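Local coordinates for protein Ton_1535 (Thermococcus onnurineus, PDB 3ZPJ) that is of unknown function but folds as an all-helical alpha-solenoid in which a left-handed helical turn departs from the normal winding, at residues E249-M254 against L263-K268; A232-K237 against V241-G246; P216-A221 against H228-I233. All blocks are in the same frame, centred on the assembly; numbering follows the deposited sequence.

Interaction 1: residues E249-M254 against L263-K268; sequences EVALWM and LDVVDK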
loop_
_atom_site.group_PDB
_atom_site.type_symbol
_atom_site.label_atom_id
_atom_site.label_comp_id
_atom_site.label_asym_id
_atom_site.label_seq_id
_atom_site.Cartn_x
_atom_site.Cartn_y
_atom_site.Cartn_z
ATOM N N GLU A 249 3.167 -7.071 14.767
ATOM C CA GLU A 249 3.812 -6.549 13.577
ATOM C C GLU A 249 4.205 -5.096 13.827
ATOM O O GLU A 249 5.288 -4.661 13.447
ATOM C CB GLU A 249 2.892 -6.683 12.338
ATOM C CG GLU A 249 2.611 -8.134 11.933
ATOM C CD GLU A 249 1.803 -8.286 10.632
ATOM O OE1 GLU A 249 0.907 -7.451 10.365
ATOM O OE2 GLU A 249 2.055 -9.273 9.892
ATOM N N VAL A 250 3.334 -4.351 14.495
ATOM C CA VAL A 250 3.635 -2.961 14.778
ATOM C C VAL A 250 4.799 -2.846 15.751
ATOM O O VAL A 250 5.704 -2.036 15.552
ATOM C CB VAL A 250 2.408 -2.201 15.292
ATOM C CG1 VAL A 250 2.830 -0.941 16.030
ATOM C CG2 VAL A 250 1.524 -1.841 14.124
ATOM N N ALA A 251 4.796 -3.677 16.786
ATOM C CA ALA A 251 5.897 -3.673 17.744
ATOM C C ALA A 251 7.203 -3.950 16.998
ATOM O O ALA A 251 8.229 -3.339 17.272
ATOM C CB ALA A 251 5.669 -4.706 18.826
ATOM N N LEU A 252 7.145 -4.859 16.035
ATOM C CA LEU A 252 8.328 -5.236 15.280
ATOM C C LEU A 252 8.841 -4.056 14.444
ATOM O O LEU A 252 10.044 -3.835 14.314
ATOM C CB LEU A 252 8.014 -6.439 14.383
ATOM C CG LEU A 252 9.199 -7.075 13.661
ATOM C CD1 LEU A 252 10.309 -7.407 14.660
ATOM C CD2 LEU A 252 8.736 -8.314 12.926
ATOM N N TRP A 253 7.927 -3.290 13.879
ATOM C CA TRP A 253 8.355 -2.152 13.082
ATOM C C TRP A 253 8.947 -1.071 13.995
ATOM O O TRP A 253 9.962 -0.453 13.675
ATOM C CB TRP A 253 7.216 -1.591 12.219
ATOM C CG TRP A 253 7.672 -0.370 11.517
ATOM C CD1 TRP A 253 7.370 0.923 11.831
ATOM C CD2 TRP A 253 8.576 -0.317 10.417
ATOM N NE1 TRP A 253 8.019 1.783 10.977
ATOM C CE2 TRP A 253 8.766 1.043 10.095
ATOM C CE3 TRP A 253 9.231 -1.292 9.650
ATOM C CZ2 TRP A 253 9.592 1.453 9.054
ATOM C CZ3 TRP A 253 10.056 -0.888 8.633
ATOM C CH2 TRP A 253 10.226 0.476 8.336
ATOM N N MET A 254 8.326 -0.871 15.151
ATOM C CA MET A 254 8.827 0.100 16.104
ATOM C C MET A 254 10.241 -0.297 16.520
ATOM O O MET A 254 11.113 0.559 16.726
ATOM C CB MET A 254 7.886 0.196 17.314
ATOM C CG MET A 254 6.465 0.588 16.936
ATOM S SD MET A 254 5.352 0.731 18.320
ATOM C CE MET A 254 6.221 1.982 19.199
ATOM N N LEU A 263 8.625 -2.577 23.384
ATOM C CA LEU A 263 8.509 -3.556 24.476
ATOM C C LEU A 263 7.148 -3.474 25.130
ATOM O O LEU A 263 6.529 -4.496 25.419
ATOM C CB LEU A 263 9.606 -3.353 25.521
ATOM C CG LEU A 263 10.991 -3.536 24.910
ATOM C CD1 LEU A 263 12.043 -2.765 25.677
ATOM C CD2 LEU A 263 11.328 -5.006 24.863
ATOM N N ASP A 264 6.684 -2.250 25.354
ATOM C CA ASP A 264 5.367 -2.037 25.928
ATOM C C ASP A 264 4.245 -2.603 25.056
ATOM O O ASP A 264 3.321 -3.242 25.579
ATOM C CB ASP A 264 5.124 -0.550 26.202
ATOM C CG ASP A 264 6.122 0.038 27.199
ATOM O OD1 ASP A 264 6.579 -0.691 28.113
ATOM O OD2 ASP A 264 6.454 1.238 27.060
ATOM N N VAL A 265 4.314 -2.367 23.741
ATOM C CA VAL A 265 3.224 -2.778 22.864
ATOM C C VAL A 265 3.045 -4.293 22.886
ATOM O O VAL A 265 1.921 -4.803 22.831
ATOM C CB VAL A 265 3.444 -2.329 21.408
ATOM C CG1 VAL A 265 2.345 -2.900 20.519
ATOM C CG2 VAL A 265 3.480 -0.791 21.318
ATOM N N VAL A 266 4.164 -5.002 22.982
ATOM C CA VAL A 266 4.173 -6.461 23.009
ATOM C C VAL A 266 3.490 -6.981 24.270
ATOM O O VAL A 266 2.666 -7.903 24.225
ATOM C CB VAL A 266 5.618 -6.976 22.997
ATOM C CG1 VAL A 266 5.686 -8.407 23.482
ATOM C CG2 VAL A 266 6.227 -6.835 21.606
ATOM N N ASP A 267 3.836 -6.392 25.406
ATOM C CA ASP A 267 3.253 -6.866 26.657
ATOM C C ASP A 267 1.760 -6.613 26.642
ATOM O O ASP A 267 0.980 -7.477 27.004
ATOM C CB ASP A 267 3.923 -6.220 27.866
ATOM C CG ASP A 267 5.324 -6.744 28.088
ATOM O OD1 ASP A 267 5.681 -7.737 27.416
ATOM O OD2 ASP A 267 6.059 -6.175 28.929
ATOM N N LYS A 268 1.371 -5.442 26.151
ATOM C CA LYS A 268 -0.033 -5.083 26.109
ATOM C C LYS A 268 -0.801 -5.976 25.150
ATOM O O LYS A 268 -1.957 -6.302 25.392
ATOM C CB LYS A 268 -0.214 -3.620 25.711
ATOM C CG LYS A 268 -1.664 -3.180 25.759
ATOM C CD LYS A 268 -1.907 -1.854 25.071
ATOM C CE LYS A 268 -3.354 -1.774 24.606
ATOM N NZ LYS A 268 -3.746 -2.991 23.808
#

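Interaction 2: residues A232-K237 against V241-G246; sequences AIIKKK and VMRLIG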
loop_
_atom_site.group_PDB
_atom_site.type_symbol
_atom_site.label_atom_id
_atom_site.label_comp_id
_atom_site.label_asym_id
_atom_site.label_seq_id
_atom_site.Cartn_x
_atom_site.Cartn_y
_atom_site.Cartn_z
ATOM N N ALA A 232 -4.386 2.467 17.478
ATOM C CA ALA A 232 -5.788 2.791 17.702
ATOM C C ALA A 232 -6.655 2.248 16.574
ATOM O O ALA A 232 -7.715 1.686 16.827
ATOM C CB ALA A 232 -5.979 4.289 17.852
ATOM N N ILE A 233 -6.201 2.400 15.330
ATOM C CA ILE A 233 -6.981 1.906 14.199
ATOM C C ILE A 233 -7.113 0.399 14.269
ATOM O O ILE A 233 -8.185 -0.159 14.027
ATOM C CB ILE A 233 -6.344 2.280 12.853
ATOM C CG1 ILE A 233 -6.286 3.803 12.711
ATOM C CG2 ILE A 233 -7.134 1.671 11.721
ATOM C CD1 ILE A 233 -5.373 4.279 11.587
ATOM N N ILE A 234 -6.010 -0.251 14.622
ATOM C CA ILE A 234 -5.978 -1.702 14.750
ATOM C C ILE A 234 -6.993 -2.242 15.782
ATOM O O ILE A 234 -7.665 -3.237 15.515
ATOM C CB ILE A 234 -4.541 -2.200 15.013
ATOM C CG1 ILE A 234 -3.640 -1.817 13.836
ATOM C CG2 ILE A 234 -4.519 -3.697 15.206
ATOM C CD1 ILE A 234 -2.181 -2.091 14.072
ATOM N N LYS A 235 -7.137 -1.564 16.925
ATOM C CA LYS A 235 -8.139 -1.957 17.922
ATOM C C LYS A 235 -9.557 -1.773 17.394
ATOM O O LYS A 235 -10.452 -2.555 17.701
ATOM C CB LYS A 235 -8.010 -1.121 19.190
ATOM C CG LYS A 235 -6.833 -1.448 20.063
ATOM C CD LYS A 235 -6.928 -0.645 21.358
ATOM C CE LYS A 235 -5.675 -0.790 22.208
ATOM N NZ LYS A 235 -4.433 -0.302 21.529
ATOM N N LYS A 236 -9.763 -0.717 16.620
ATOM C CA LYS A 236 -11.076 -0.450 16.065
ATOM C C LYS A 236 -11.430 -1.484 14.999
ATOM O O LYS A 236 -12.521 -2.044 15.006
ATOM C CB LYS A 236 -11.130 0.962 15.476
ATOM C CG LYS A 236 -12.355 1.237 14.603
ATOM C CD LYS A 236 -12.090 2.379 13.613
ATOM C CE LYS A 236 -13.147 2.449 12.505
ATOM N NZ LYS A 236 -12.830 3.499 11.487
ATOM N N LYS A 237 -10.497 -1.752 14.096
ATOM C CA LYS A 237 -10.802 -2.539 12.907
ATOM C C LYS A 237 -10.553 -4.049 13.016
ATOM O O LYS A 237 -10.891 -4.802 12.098
ATOM C CB LYS A 237 -10.052 -1.975 11.692
ATOM C CG LYS A 237 -10.622 -0.657 11.171
ATOM C CD LYS A 237 -10.316 -0.452 9.688
ATOM C CE LYS A 237 -10.734 0.932 9.211
ATOM N NZ LYS A 237 -12.213 1.120 9.200
ATOM N N VAL A 241 -7.281 -12.804 17.042
ATOM C CA VAL A 241 -6.002 -13.203 16.480
ATOM C C VAL A 241 -5.418 -12.129 15.588
ATOM O O VAL A 241 -4.237 -11.820 15.703
ATOM C CB VAL A 241 -6.077 -14.564 15.750
ATOM C CG1 VAL A 241 -6.437 -15.651 16.739
ATOM C CG2 VAL A 241 -7.111 -14.528 14.629
ATOM N N MET A 242 -6.235 -11.543 14.715
ATOM C CA MET A 242 -5.729 -10.522 13.805
ATOM C C MET A 242 -5.245 -9.303 14.584
ATOM O O MET A 242 -4.252 -8.683 14.223
ATOM C CB MET A 242 -6.771 -10.125 12.756
ATOM C CG MET A 242 -6.894 -11.115 11.608
ATOM S SD MET A 242 -8.345 -10.810 10.569
ATOM C CE MET A 242 -7.600 -9.940 9.198
ATOM N N ARG A 243 -5.933 -8.978 15.669
ATOM C CA ARG A 243 -5.514 -7.863 16.511
ATOM C C ARG A 243 -4.192 -8.143 17.222
ATOM O O ARG A 243 -3.391 -7.239 17.458
ATOM C CB ARG A 243 -6.577 -7.530 17.552
ATOM C CG ARG A 243 -6.227 -6.280 18.320
ATOM C CD ARG A 243 -7.292 -5.875 19.291
ATOM N NE ARG A 243 -6.699 -5.105 20.380
ATOM C CZ ARG A 243 -7.362 -4.686 21.452
ATOM N NH1 ARG A 243 -8.659 -4.948 21.581
ATOM N NH2 ARG A 243 -6.725 -3.995 22.390
ATOM N N LEU A 244 -3.977 -9.403 17.572
ATOM C CA LEU A 244 -2.742 -9.807 18.201
ATOM C C LEU A 244 -1.595 -9.701 17.198
ATOM O O LEU A 244 -0.578 -9.060 17.475
ATOM C CB LEU A 244 -2.866 -11.227 18.761
ATOM C CG LEU A 244 -1.657 -11.818 19.488
ATOM C CD1 LEU A 244 -0.982 -10.784 20.347
ATOM C CD2 LEU A 244 -2.104 -12.998 20.361
ATOM N N ILE A 245 -1.756 -10.332 16.041
ATOM C CA ILE A 245 -0.710 -10.316 15.030
ATOM C C ILE A 245 -0.397 -8.873 14.654
ATOM O O ILE A 245 0.764 -8.496 14.529
ATOM C CB ILE A 245 -1.106 -11.109 13.759
ATOM C CG1 ILE A 245 -0.737 -12.583 13.899
ATOM C CG2 ILE A 245 -0.369 -10.582 12.533
ATOM C CD1 ILE A 245 -1.568 -13.330 14.860
ATOM N N GLY A 246 -1.435 -8.062 14.509
ATOM C CA GLY A 246 -1.255 -6.701 14.033
ATOM C C GLY A 246 -0.452 -5.893 15.029
ATOM O O GLY A 246 0.461 -5.145 14.664
#

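Interaction 3: residues P216-A221 against H228-I233; sequences PQIRAA and HYALAI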
loop_
_atom_site.group_PDB
_atom_site.type_symbol
_atom_site.label_atom_id
_atom_site.label_comp_id
_atom_site.label_asym_id
_atom_site.label_seq_id
_atom_site.Cartn_x
_atom_site.Cartn_y
_atom_site.Cartn_z
ATOM N N PRO A 216 -3.498 1.051 4.197
ATOM C CA PRO A 216 -2.695 2.194 3.745
ATOM C C PRO A 216 -2.624 3.313 4.784
ATOM O O PRO A 216 -1.565 3.919 4.921
ATOM C CB PRO A 216 -3.386 2.641 2.442
ATOM C CG PRO A 216 -4.721 1.960 2.432
ATOM C CD PRO A 216 -4.599 0.719 3.275
ATOM N N GLN A 217 -3.689 3.540 5.547
ATOM C CA GLN A 217 -3.686 4.617 6.547
ATOM C C GLN A 217 -2.861 4.234 7.787
ATOM O O GLN A 217 -2.360 5.098 8.517
ATOM C CB GLN A 217 -5.117 5.005 6.947
ATOM C CG GLN A 217 -5.904 3.898 7.633
ATOM C CD GLN A 217 -6.741 3.044 6.675
ATOM O OE1 GLN A 217 -6.327 2.719 5.546
ATOM N NE2 GLN A 217 -7.928 2.664 7.139
ATOM N N ILE A 218 -2.727 2.930 8.006
ATOM C CA ILE A 218 -1.891 2.395 9.070
ATOM C C ILE A 218 -0.416 2.532 8.678
ATOM O O ILE A 218 0.393 3.010 9.467
ATOM C CB ILE A 218 -2.273 0.910 9.403
ATOM C CG1 ILE A 218 -3.545 0.866 10.254
ATOM C CG2 ILE A 218 -1.161 0.196 10.136
ATOM C CD1 ILE A 218 -4.326 -0.425 10.114
ATOM N N ARG A 219 -0.061 2.123 7.463
ATOM C CA ARG A 219 1.329 2.255 7.035
ATOM C C ARG A 219 1.730 3.720 7.036
ATOM O O ARG A 219 2.829 4.056 7.502
ATOM C CB ARG A 219 1.586 1.590 5.681
ATOM C CG ARG A 219 1.258 0.098 5.672
ATOM C CD ARG A 219 2.045 -0.637 4.603
ATOM N NE ARG A 219 2.103 0.125 3.358
ATOM C CZ ARG A 219 1.089 0.234 2.505
ATOM N NH1 ARG A 219 -0.067 -0.365 2.786
ATOM N NH2 ARG A 219 1.221 0.946 1.379
ATOM N N ALA A 220 0.824 4.584 6.557
ATOM C CA ALA A 220 1.070 6.035 6.564
ATOM C C ALA A 220 1.324 6.583 7.975
ATOM O O ALA A 220 2.193 7.425 8.184
ATOM C CB ALA A 220 -0.080 6.796 5.906
ATOM N N ALA A 221 0.563 6.103 8.949
ATOM C CA ALA A 221 0.764 6.558 10.314
ATOM C C ALA A 221 2.108 6.072 10.860
ATOM O O ALA A 221 2.828 6.822 11.528
ATOM C CB ALA A 221 -0.383 6.100 11.209
ATOM N N HIS A 228 0.662 5.399 18.157
ATOM C CA HIS A 228 -0.521 5.206 18.968
ATOM C C HIS A 228 -1.754 5.367 18.099
ATOM O O HIS A 228 -2.755 4.674 18.279
ATOM C CB HIS A 228 -0.496 6.151 20.167
ATOM C CG HIS A 228 0.619 5.858 21.128
ATOM N ND1 HIS A 228 0.998 4.571 21.456
ATOM C CD2 HIS A 228 1.451 6.679 21.815
ATOM C CE1 HIS A 228 2.007 4.612 22.307
ATOM N NE2 HIS A 228 2.303 5.879 22.540
ATOM N N TYR A 229 -1.655 6.245 17.112
ATOM C CA TYR A 229 -2.748 6.432 16.166
ATOM C C TYR A 229 -3.019 5.161 15.337
ATOM O O TYR A 229 -4.165 4.767 15.136
ATOM C CB TYR A 229 -2.464 7.634 15.262
ATOM C CG TYR A 229 -3.565 7.918 14.273
ATOM C CD1 TYR A 229 -4.760 8.503 14.676
ATOM C CD2 TYR A 229 -3.415 7.595 12.942
ATOM C CE1 TYR A 229 -5.778 8.757 13.773
ATOM C CE2 TYR A 229 -4.422 7.845 12.033
ATOM C CZ TYR A 229 -5.601 8.428 12.451
ATOM O OH TYR A 229 -6.595 8.673 11.528
ATOM N N ALA A 230 -1.955 4.517 14.875
ATOM C CA ALA A 230 -2.071 3.289 14.090
ATOM C C ALA A 230 -2.583 2.124 14.955
ATOM O O ALA A 230 -3.443 1.349 14.546
ATOM C CB ALA A 230 -0.723 2.934 13.487
ATOM N N LEU A 231 -2.029 2.005 16.152
ATOM C CA LEU A 231 -2.491 1.014 17.104
ATOM C C LEU A 231 -3.971 1.207 17.383
ATOM O O LEU A 231 -4.722 0.237 17.490
ATOM C CB LEU A 231 -1.692 1.145 18.383
ATOM C CG LEU A 231 -0.303 0.561 18.201
ATOM C CD1 LEU A 231 0.529 0.821 19.448
ATOM C CD2 LEU A 231 -0.419 -0.938 17.904
ATOM N N ALA A 232 -4.386 2.467 17.478
ATOM C CA ALA A 232 -5.788 2.791 17.702
ATOM C C ALA A 232 -6.655 2.248 16.574
ATOM O O ALA A 232 -7.715 1.686 16.827
ATOM C CB ALA A 232 -5.979 4.289 17.852
ATOM N N ILE A 233 -6.201 2.400 15.330
ATOM C CA ILE A 233 -6.981 1.906 14.199
ATOM C C ILE A 233 -7.113 0.399 14.269
ATOM O O ILE A 233 -8.185 -0.159 14.027
ATOM C CB ILE A 233 -6.344 2.280 12.853
ATOM C CG1 ILE A 233 -6.286 3.803 12.711
ATOM C CG2 ILE A 233 -7.134 1.671 11.721
ATOM C CD1 ILE A 233 -5.373 4.279 11.587
#

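Interaction 1: residues E249-M254 against L263-K268
A251 and V265 face each other at the closest approach of the two backbones, their CA atoms 5.8 Å apart, and they supply most of the surface hidden between 249-254 and 263-268. The methyl of A251 meets two successive valines. It lies 4.1 Å from V265 CG1 and sits closer to V266, where A251 CB and V266 CG2 are 3.5 Å apart. The two valines use their branches differently. V265 has CG1 anti to the backbone N (chi1 175°), which carries that methyl to A251, while CG2, beside the backbone N, turns to M254. V266 comes in from the flank and offers only CG2 to A251. The partner of V265 CG2 is the sulfur of M254, at 3.8 Å from SD. The methionine runs straight to SD and bends at chi3 (60°), and its side chain crosses that of V265 at about a right angle, giving an apolar contact without a polar bond. The two helices, 240-256 and 262-271, are successive and antiparallel, their short axes at 168° and 8.7 Å apart. Consecutive antiparallel helices packed in this way make up the alpha-solenoid, and the small A251 at the point of approach suits the close spacing. No hydrogen bond links the segments, so methyl and thioether packing holds them. V250 and V265 both touch L231 of helix 227-237, and M254 touches N227, where that helix begins. On other sides of 249-254, L252 packs on L289 and L293 of helix 280-293 and W253 lies on L206 and T209 of helix 194-209.

Interaction 2: residues A232-K237 against V241-G246
The guanidinium of R243 is held from two directions: NE forms a salt bridge with E247 OE2, one helical turn on, while the aliphatic chain of K235 lies over one face. K235 CG sits 3.3 Å above the guanidinium plane, offset toward the rim, and the two long side chains cross obliquely. R243 NH2 lies 3.4 Å from K235 CE, and K235 CG and CD are each 3.5 Å from the same nitrogen. R243 has CG anti to its backbone N (chi1 -173°) and an extended chain from CG to NE that carries the guanidinium across to helix 227-237. K235 bends at chi4 (61°), and its NZ stops 4.4 Å from R243 NH2. On the inner side I234 packs mainly against backbone. Its CD1 lies 4.1 Å from the carbonyl O of G246, a residue with no side chain to stand between the helices, and its CG2 approaches the O of R243. These are antiparallel neighbours of the solenoid, 9.5 Å apart between short axes and joined by a short linker. K268 NZ also lies close to both cationic ends, though its own ion pair with E247 is long and weak. With three positive groups gathered beside one carboxylate, E247 probably balances much of the local positive charge, while methylenes of K235 form the direct contact with the guanidinium.

Interaction 3: residues P216-A221 against H228-I233
I218, with CG1 anti to the carbonyl carbon (chi1 -78°), extends its CD1 to I233 CG2, 3.9 Å away. The two isoleucine side chains lie alongside each other, running opposite ways. They join helix 216-223 to helix 227-237, a short antiparallel helical hairpin within the alpha-solenoid, whose segment axes run 8.7 Å apart at 159°. Q217 adds to the I233 patch from the solvent-exposed side. Its CG lies between the backbone N and the carbonyl carbon (chi1 64°), and this puts CG 4.0 Å from I233 CD1. Toward the loop between the helices the packing shifts to small residues: A221 CB and A230 CB are 3.9 Å apart, and I218 CG2 also borders A230 CB. The nearest CA pair, I218 and A230, lies only 5.1 Å apart, consistent with the small side chain of A230. On the far side of the first helix R219 turns away, donating hydrogen bonds through NH2 to Y181 OH and through NH1 to the carbonyl O of L172. The Y229 ring meets A221 at its edge, with A221 CB near the ring plane and 3.8 Å from CD2.

The three contacts follow one another along the chain in the order interaction 3, interaction 2, interaction 1, each joining two successive antiparallel helices. Interactions 3 and 2 share helix 227-237, including A232 and I233, and their centres lie 10 Å apart; interactions 2 and 1 share helix 240-256, with centres 12 Å apart. Interactions 1 and 3, whose centres are 13 Å apart, meet at L231. I234 makes a similar junction, meeting V250 on one side and I218 on another, while K268 ties interaction 1 to interaction 2. Four consecutive helices, 216-223 to 262-271, thus form one continuously packed part of the solenoid.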